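Local atomic coordinates of putative oxidoreductase molybdopterin-binding subunit (Sulfolobus tokodaii, PDB entry 4ZOH), a protein that probably serves as the molybdenum-bearing subunit of an aldehyde oxidase/xanthine dehydrogenase-type oxidoreductase, holding a pterin cytosine dinucleotide cofactor. Residues Phe376-Asp381 against Ile412-Phe417. Residues are numbered along the deposited sequence; the frame is centred on the assembly and turned at random.
Sequences FGVTYD and IEITAF
Ile412 lies over one face of the Tyr380 ring in a CH-pi contact. This is apolar packing between a two-stranded antiparallel hairpin, strands 372-373 and 379-380, and the end of strand 405-412 and the loop after it, in a molybdopterin-binding subunit of the xanthine dehydrogenase family. CD1 of Ile412 is 3.7 Å from the centroid of the Tyr380 ring and 22° off its normal. It sits closer to the root of the ring, 3.4 Å from Tyr380 CG. CG2 of Ile412 covers the far end, 3.6 Å from Tyr380 CZ and 3.6 Å from Tyr380 OH. With its CG1 anti to the backbone N (chi1 -170°), Ile412 spreads both branches along the ring. Val378 O stands 4.0 Å off the plane on the other face, near the ring's margin. The phenol is fixed at its polar end too: Tyr380 OH is hydrogen-bonded to Gly307 O and Asn374 ND2. A leucine in place of Tyr380 would probably leave these two polar groups without their shared partner and Ile412 without a flat surface to lie on.

Further along, the side chains of Val378 and Ile414 cross nearly perpendicular. Both side chains touch Arg303 of helix 288-304, and Ile412 touches Met304. Both pairs are buried, with no hydrogen bond across the contact. The side chain of Ile414 lies about 11 Å from the bound molybdenum. Between the two isoleucines, the CA–CB bond of Glu413 points away from 376-381, and its carboxylate forms a salt bridge with Arg336. Its OE1 also accepts the N-H of Ile414 from above the carboxylate plane, at 2.8 Å from Ile414 N. The closest apolar approach of the second pair is Val378 CG1 to Ile414 CG2, 3.8 Å.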
loop_
_atom_site.group_PDB
_atom_site.type_symbol
_atom_site.label_atom_id
_atom_site.label_comp_id
_atom_site.label_asym_id
_atom_site.label_seq_id
_atom_site.Cartn_x
_atom_site.Cartn_y
_atom_site.Cartn_z
ATOM N N PHE A 376 -3.910 35.257 -37.604
ATOM C CA PHE A 376 -4.838 34.159 -37.400
ATOM C C PHE A 376 -5.575 34.310 -36.092
ATOM O O PHE A 376 -6.096 33.328 -35.553
ATOM C CB PHE A 376 -4.133 32.805 -37.495
ATOM C CG PHE A 376 -3.769 32.395 -38.895
ATOM C CD1 PHE A 376 -4.587 32.724 -39.978
ATOM C CD2 PHE A 376 -2.614 31.613 -39.137
ATOM C CE1 PHE A 376 -4.241 32.314 -41.277
ATOM C CE2 PHE A 376 -2.256 31.221 -40.425
ATOM C CZ PHE A 376 -3.088 31.554 -41.501
ATOM N N GLY A 377 -5.554 35.521 -35.548
ATOM C CA GLY A 377 -6.339 35.875 -34.377
ATOM C C GLY A 377 -5.712 35.635 -33.001
ATOM O O GLY A 377 -6.393 35.824 -31.987
ATOM N N VAL A 378 -4.431 35.232 -32.926
ATOM C CA VAL A 378 -3.809 35.040 -31.576
ATOM C C VAL A 378 -3.398 36.411 -31.010
ATOM O O VAL A 378 -2.610 37.134 -31.620
ATOM C CB VAL A 378 -2.552 34.166 -31.653
ATOM C CG1 VAL A 378 -2.107 33.773 -30.241
ATOM C CG2 VAL A 378 -2.784 32.969 -32.551
ATOM N N THR A 379 -3.909 36.764 -29.859
ATOM C CA THR A 379 -3.448 37.972 -29.196
ATOM C C THR A 379 -2.198 37.731 -28.317
ATOM O O THR A 379 -2.238 37.015 -27.302
ATOM C CB THR A 379 -4.565 38.601 -28.373
ATOM O OG1 THR A 379 -5.603 38.994 -29.286
ATOM C CG2 THR A 379 -4.080 39.875 -27.598
ATOM N N TYR A 380 -1.095 38.319 -28.753
ATOM C CA TYR A 380 0.119 38.344 -28.001
ATOM C C TYR A 380 -0.065 39.458 -27.004
ATOM O O TYR A 380 -0.200 40.635 -27.392
ATOM C CB TYR A 380 1.253 38.645 -28.922
ATOM C CG TYR A 380 1.457 37.706 -30.082
ATOM C CD1 TYR A 380 1.027 36.343 -30.071
ATOM C CD2 TYR A 380 2.120 38.167 -31.220
ATOM C CE1 TYR A 380 1.222 35.515 -31.188
ATOM C CE2 TYR A 380 2.337 37.342 -32.321
ATOM C CZ TYR A 380 1.901 36.019 -32.295
ATOM O OH TYR A 380 2.168 35.249 -33.422
ATOM N N ASP A 381 -0.079 39.122 -25.701
ATOM C CA ASP A 381 -0.674 40.063 -24.744
ATOM C C ASP A 381 0.188 41.164 -24.171
ATOM O O ASP A 381 -0.335 42.281 -23.894
ATOM C CB ASP A 381 -1.339 39.327 -23.581
ATOM C CG ASP A 381 -0.374 38.308 -22.855
ATOM O OD1 ASP A 381 0.737 37.961 -23.367
ATOM O OD2 ASP A 381 -0.810 37.844 -21.765
ATOM N N ILE A 412 7.372 32.959 -30.269
ATOM C CA ILE A 412 6.318 33.419 -29.351
ATOM C C ILE A 412 5.439 32.167 -29.103
ATOM O O ILE A 412 5.575 31.215 -29.857
ATOM C CB ILE A 412 5.564 34.633 -29.919
ATOM C CG1 ILE A 412 4.666 35.218 -28.840
ATOM C CG2 ILE A 412 4.918 34.333 -31.281
ATOM C CD1 ILE A 412 4.497 36.721 -28.829
ATOM N N GLU A 413 4.607 32.145 -28.052
ATOM C CA GLU A 413 4.157 30.901 -27.516
ATOM C C GLU A 413 2.883 31.169 -26.767
ATOM O O GLU A 413 2.638 32.326 -26.401
ATOM C CB GLU A 413 5.320 30.254 -26.671
ATOM C CG GLU A 413 5.039 29.422 -25.413
ATOM C CD GLU A 413 4.411 28.057 -25.695
ATOM O OE1 GLU A 413 3.772 27.894 -26.810
ATOM O OE2 GLU A 413 4.535 27.154 -24.799
ATOM N N ILE A 414 2.048 30.122 -26.570
ATOM C CA ILE A 414 0.743 30.280 -25.878
ATOM C C ILE A 414 0.734 29.377 -24.661
ATOM O O ILE A 414 1.103 28.245 -24.764
ATOM C CB ILE A 414 -0.476 30.048 -26.830
ATOM C CG1 ILE A 414 -0.204 28.879 -27.801
ATOM C CG2 ILE A 414 -0.747 31.335 -27.633
ATOM C CD1 ILE A 414 -1.409 28.382 -28.639
ATOM N N THR A 415 0.295 29.878 -23.514
ATOM C CA THR A 415 0.441 29.087 -22.287
ATOM C C THR A 415 -0.687 29.449 -21.366
ATOM O O THR A 415 -1.375 30.444 -21.624
ATOM C CB THR A 415 1.768 29.449 -21.520
ATOM O OG1 THR A 415 1.597 30.719 -20.873
ATOM C CG2 THR A 415 3.018 29.408 -22.434
ATOM N N ALA A 416 -0.836 28.668 -20.272
ATOM C CA ALA A 416 -1.733 28.994 -19.148
ATOM C C ALA A 416 -3.225 28.934 -19.567
ATOM O O ALA A 416 -4.051 29.843 -19.307
ATOM C CB ALA A 416 -1.369 30.335 -18.519
ATOM N N PHE A 417 -3.548 27.853 -20.229
ATOM C CA PHE A 417 -4.907 27.544 -20.652
ATOM C C PHE A 417 -5.817 27.285 -19.459
ATOM O O PHE A 417 -5.364 26.895 -18.319
ATOM C CB PHE A 417 -4.861 26.328 -21.561
ATOM C CG PHE A 417 -3.891 26.456 -22.703
ATOM C CD1 PHE A 417 -4.335 26.874 -23.979
ATOM C CD2 PHE A 417 -2.506 26.181 -22.522
ATOM C CE1 PHE A 417 -3.428 26.978 -25.055
ATOM C CE2 PHE A 417 -1.600 26.315 -23.598
ATOM C CZ PHE A 417 -2.073 26.716 -24.866
#